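Local atomic coordinates of UDP-galactopyranose mutase (Deinococcus radiodurans, PDB entry 3HDQ), a protein that probably interconverts UDP-galactopyranose and UDP-galactofuranose, using a bound flavin adenine dinucleotide cofactor. Residues V261-L272 with L345-A353. Residues are numbered along the deposited sequence; the frame is centred on the assembly and turned at random.
Sequences VDAFFDFCYGKL and LYKKYEALA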
loop_
_atom_site.group_PDB
_atom_site.type_symbol
_atom_site.label_atom_id
_atom_site.label_comp_id
_atom_site.label_asym_id
_atom_site.label_seq_id
_atom_site.Cartn_x
_atom_site.Cartn_y
_atom_site.Cartn_z
ATOM N N VAL A 261 12.845 19.937 13.597
ATOM C CA VAL A 261 13.369 21.282 13.307
ATOM C C VAL A 261 14.876 21.389 13.336
ATOM O O VAL A 261 15.439 22.173 12.591
ATOM C CB VAL A 261 12.881 22.382 14.283
ATOM C CG1 VAL A 261 12.023 23.415 13.558
ATOM C CG2 VAL A 261 12.219 21.786 15.509
ATOM N N ASP A 262 15.533 20.661 14.231
ATOM C CA ASP A 262 16.966 20.856 14.376
ATOM C C ASP A 262 17.664 20.496 13.070
ATOM O O ASP A 262 18.538 21.225 12.611
ATOM C CB ASP A 262 17.554 20.115 15.593
ATOM C CG ASP A 262 17.201 18.628 15.620
ATOM O OD1 ASP A 262 16.317 18.197 14.850
ATOM O OD2 ASP A 262 17.810 17.888 16.420
ATOM N N ALA A 263 17.233 19.398 12.455
ATOM C CA ALA A 263 17.827 18.908 11.213
ATOM C C ALA A 263 17.642 19.885 10.067
ATOM O O ALA A 263 18.514 20.013 9.213
ATOM C CB ALA A 263 17.244 17.544 10.830
ATOM N N PHE A 264 16.506 20.570 10.040
ATOM C CA PHE A 264 16.257 21.518 8.963
ATOM C C PHE A 264 17.333 22.599 8.969
ATOM O O PHE A 264 17.768 23.068 7.919
ATOM C CB PHE A 264 14.874 22.141 9.097
ATOM C CG PHE A 264 14.514 23.049 7.965
ATOM C CD1 PHE A 264 13.906 22.545 6.823
ATOM C CD2 PHE A 264 14.787 24.404 8.031
ATOM C CE1 PHE A 264 13.577 23.383 5.773
ATOM C CE2 PHE A 264 14.460 25.244 6.985
ATOM C CZ PHE A 264 13.856 24.731 5.856
ATOM N N PHE A 265 17.766 22.978 10.166
ATOM C CA PHE A 265 18.753 24.027 10.308
ATOM C C PHE A 265 20.125 23.434 10.646
ATOM O O PHE A 265 20.914 24.032 11.381
ATOM C CB PHE A 265 18.296 25.045 11.360
ATOM C CG PHE A 265 17.068 25.826 10.953
ATOM C CD1 PHE A 265 15.834 25.577 11.543
ATOM C CD2 PHE A 265 17.148 26.813 9.975
ATOM C CE1 PHE A 265 14.710 26.293 11.167
ATOM C CE2 PHE A 265 16.020 27.540 9.594
ATOM C CZ PHE A 265 14.804 27.281 10.193
ATOM N N ASP A 266 20.396 22.251 10.102
ATOM C CA ASP A 266 21.717 21.627 10.180
ATOM C C ASP A 266 22.276 21.534 11.604
ATOM O O ASP A 266 23.486 21.644 11.805
ATOM C CB ASP A 266 22.719 22.371 9.283
ATOM C CG ASP A 266 22.390 22.248 7.794
ATOM O OD1 ASP A 266 21.834 21.210 7.369
ATOM O OD2 ASP A 266 22.704 23.198 7.042
ATOM N N PHE A 267 21.395 21.333 12.582
ATOM C CA PHE A 267 21.813 21.195 13.977
ATOM C C PHE A 267 22.748 22.327 14.406
ATOM O O PHE A 267 23.631 22.136 15.242
ATOM C CB PHE A 267 22.469 19.826 14.197
ATOM C CG PHE A 267 21.688 18.679 13.596
ATOM C CD1 PHE A 267 20.597 18.131 14.263
ATOM C CD2 PHE A 267 22.034 18.161 12.353
ATOM C CE1 PHE A 267 19.872 17.079 13.706
ATOM C CE2 PHE A 267 21.319 17.109 11.789
ATOM C CZ PHE A 267 20.230 16.567 12.466
ATOM N N CYS A 268 22.540 23.507 13.828
ATOM C CA CYS A 268 23.401 24.661 14.087
ATOM C C CYS A 268 23.443 25.101 15.558
ATOM O O CYS A 268 24.340 25.841 15.958
ATOM C CB CYS A 268 23.041 25.841 13.169
ATOM S SG CYS A 268 21.491 26.702 13.546
ATOM N N TYR A 269 22.488 24.651 16.365
ATOM C CA TYR A 269 22.538 24.945 17.795
ATOM C C TYR A 269 22.743 23.680 18.617
ATOM O O TYR A 269 22.549 23.694 19.823
ATOM C CB TYR A 269 21.271 25.651 18.290
ATOM C CG TYR A 269 20.966 26.995 17.659
ATOM C CD1 TYR A 269 21.822 28.075 17.814
ATOM C CD2 TYR A 269 19.798 27.189 16.933
ATOM C CE1 TYR A 269 21.532 29.312 17.243
ATOM C CE2 TYR A 269 19.497 28.414 16.360
ATOM C CZ TYR A 269 20.369 29.470 16.514
ATOM O OH TYR A 269 20.071 30.685 15.942
ATOM N N GLY A 270 23.124 22.588 17.965
ATOM C CA GLY A 270 23.250 21.311 18.643
ATOM C C GLY A 270 22.005 20.450 18.483
ATOM O O GLY A 270 20.986 20.905 17.960
ATOM N N LYS A 271 22.080 19.202 18.935
ATOM C CA LYS A 271 20.986 18.261 18.736
ATOM C C LYS A 271 19.796 18.534 19.662
ATOM O O LYS A 271 19.961 18.589 20.876
ATOM C CB LYS A 271 21.483 16.824 18.920
ATOM C CG LYS A 271 20.419 15.765 18.624
ATOM C CD LYS A 271 20.069 15.717 17.132
ATOM C CE LYS A 271 18.945 14.714 16.834
ATOM N NZ LYS A 271 17.604 15.244 17.220
ATOM N N LEU A 272 18.612 18.732 19.078
ATOM C CA LEU A 272 17.365 18.796 19.838
ATOM C C LEU A 272 16.985 17.359 20.200
ATOM O O LEU A 272 16.891 16.515 19.318
ATOM C CB LEU A 272 16.253 19.385 18.979
ATOM C CG LEU A 272 15.426 20.539 19.540
ATOM C CD1 LEU A 272 14.055 20.579 18.873
ATOM C CD2 LEU A 272 15.310 20.488 21.070
ATOM N N LEU A 345 16.394 25.092 24.021
ATOM C CA LEU A 345 16.960 24.828 22.710
ATOM C C LEU A 345 15.941 25.041 21.579
ATOM O O LEU A 345 16.266 25.650 20.555
ATOM C CB LEU A 345 17.489 23.403 22.663
ATOM C CG LEU A 345 18.835 23.171 22.002
ATOM C CD1 LEU A 345 18.835 21.820 21.341
ATOM C CD2 LEU A 345 19.151 24.271 21.000
ATOM N N TYR A 346 14.713 24.552 21.760
ATOM C CA TYR A 346 13.699 24.717 20.722
ATOM C C TYR A 346 13.408 26.183 20.424
ATOM O O TYR A 346 13.247 26.564 19.269
ATOM C CB TYR A 346 12.378 24.003 21.045
ATOM C CG TYR A 346 11.306 24.375 20.046
ATOM C CD1 TYR A 346 11.404 23.983 18.712
ATOM C CD2 TYR A 346 10.230 25.162 20.414
ATOM C CE1 TYR A 346 10.435 24.340 17.780
ATOM C CE2 TYR A 346 9.253 25.525 19.487
ATOM C CZ TYR A 346 9.362 25.110 18.175
ATOM O OH TYR A 346 8.397 25.465 17.266
ATOM N N LYS A 347 13.316 26.989 21.474
ATOM C CA LYS A 347 13.068 28.421 21.344
ATOM C C LYS A 347 14.020 29.066 20.321
ATOM O O LYS A 347 13.630 29.944 19.550
ATOM C CB LYS A 347 13.246 29.083 22.707
ATOM C CG LYS A 347 12.079 29.963 23.134
ATOM C CD LYS A 347 10.838 29.115 23.411
ATOM C CE LYS A 347 10.044 29.640 24.610
ATOM N NZ LYS A 347 9.519 31.023 24.408
ATOM N N LYS A 348 15.265 28.608 20.312
ATOM C CA LYS A 348 16.270 29.147 19.405
ATOM C C LYS A 348 15.994 28.716 17.964
ATOM O O LYS A 348 16.149 29.508 17.030
ATOM C CB LYS A 348 17.667 28.681 19.825
ATOM C CG LYS A 348 17.941 28.818 21.312
ATOM C CD LYS A 348 18.690 30.089 21.632
ATOM C CE LYS A 348 20.122 29.955 21.159
ATOM N NZ LYS A 348 20.597 28.569 21.440
ATOM N N TYR A 349 15.602 27.457 17.786
ATOM C CA TYR A 349 15.303 26.944 16.451
ATOM C C TYR A 349 14.036 27.582 15.926
ATOM O O TYR A 349 13.899 27.827 14.728
ATOM C CB TYR A 349 15.174 25.419 16.456
ATOM C CG TYR A 349 16.510 24.707 16.427
ATOM C CD1 TYR A 349 16.939 23.934 17.503
ATOM C CD2 TYR A 349 17.347 24.814 15.323
ATOM C CE1 TYR A 349 18.165 23.279 17.471
ATOM C CE2 TYR A 349 18.569 24.162 15.281
ATOM C CZ TYR A 349 18.977 23.403 16.353
ATOM O OH TYR A 349 20.197 22.769 16.301
ATOM N N GLU A 350 13.122 27.859 16.847
ATOM C CA GLU A 350 11.845 28.479 16.539
ATOM C C GLU A 350 12.016 29.897 15.998
ATOM O O GLU A 350 11.262 30.327 15.124
ATOM C CB GLU A 350 10.967 28.486 17.790
ATOM C CG GLU A 350 9.607 29.145 17.609
ATOM C CD GLU A 350 8.743 29.058 18.869
ATOM O OE1 GLU A 350 7.504 28.987 18.741
ATOM O OE2 GLU A 350 9.303 29.045 19.989
ATOM N N ALA A 351 12.997 30.625 16.529
ATOM C CA ALA A 351 13.300 31.967 16.036
ATOM C C ALA A 351 13.804 31.879 14.606
ATOM O O ALA A 351 13.456 32.705 13.769
ATOM C CB ALA A 351 14.333 32.655 16.921
ATOM N N LEU A 352 14.627 30.873 14.333
ATOM C CA LEU A 352 15.076 30.611 12.968
ATOM C C LEU A 352 13.884 30.274 12.071
ATOM O O LEU A 352 13.732 30.844 10.995
ATOM C CB LEU A 352 16.104 29.476 12.936
ATOM C CG LEU A 352 17.494 29.833 13.445
ATOM C CD1 LEU A 352 18.436 28.649 13.284
ATOM C CD2 LEU A 352 18.032 31.067 12.710
ATOM N N ALA A 353 13.031 29.360 12.533
ATOM C CA ALA A 353 11.842 28.976 11.779
ATOM C C ALA A 353 10.988 30.184 11.425
ATOM O O ALA A 353 10.657 30.386 10.262
ATOM C CB ALA A 353 11.012 27.940 12.556
#
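The ring of Y349, on helix 340-355, plugs into the loop after the short, weakly bonded helical turn 261-264, an aromatic and apolar contact beside the five-stranded parallel sheet, where V261 and A353 both touch F361 of its outermost strand 359-361. Tyrosine suits this place because its flat ring is sandwiched while its hydroxyl reaches loop backbone. D262 CA lies over one face, 3.9 Å from the centroid; on the opposite face the Y269 ring meets it T-shaped, edge first, the planes at 70°. The hydroxyl accepts from Y269 N at 3.0 Å and donates to a lone pair of G270 O at 2.6 Å, in its carbonyl plane. G270 closes the type I turn from F267 with phi 96°, where a CB would jam against the preceding carbonyl O, so glycine fits. With CG beside its backbone N (chi1 -61°), Y269 lays its ring against the helix: K348 CB covers a face and NZ makes an off-centre cation-pi contact 4.4 Å from the centroid. L352 CB sits over the F265 ring, whose other face is covered by F264. L345 splits its methyls, CD1 against L272 and CD2 against Y269 CB. D262 OD2 receives both L272 N and, on its syn lone pair, K271 NZ in a salt bridge. A phenylalanine in place of Y349 would probably keep the sandwich but leave Y269 N and G270 O without their shared partner. One hydroxyl thus makes the hydrogen bonds across an interface otherwise built from apolar, aromatic and cation-pi contacts.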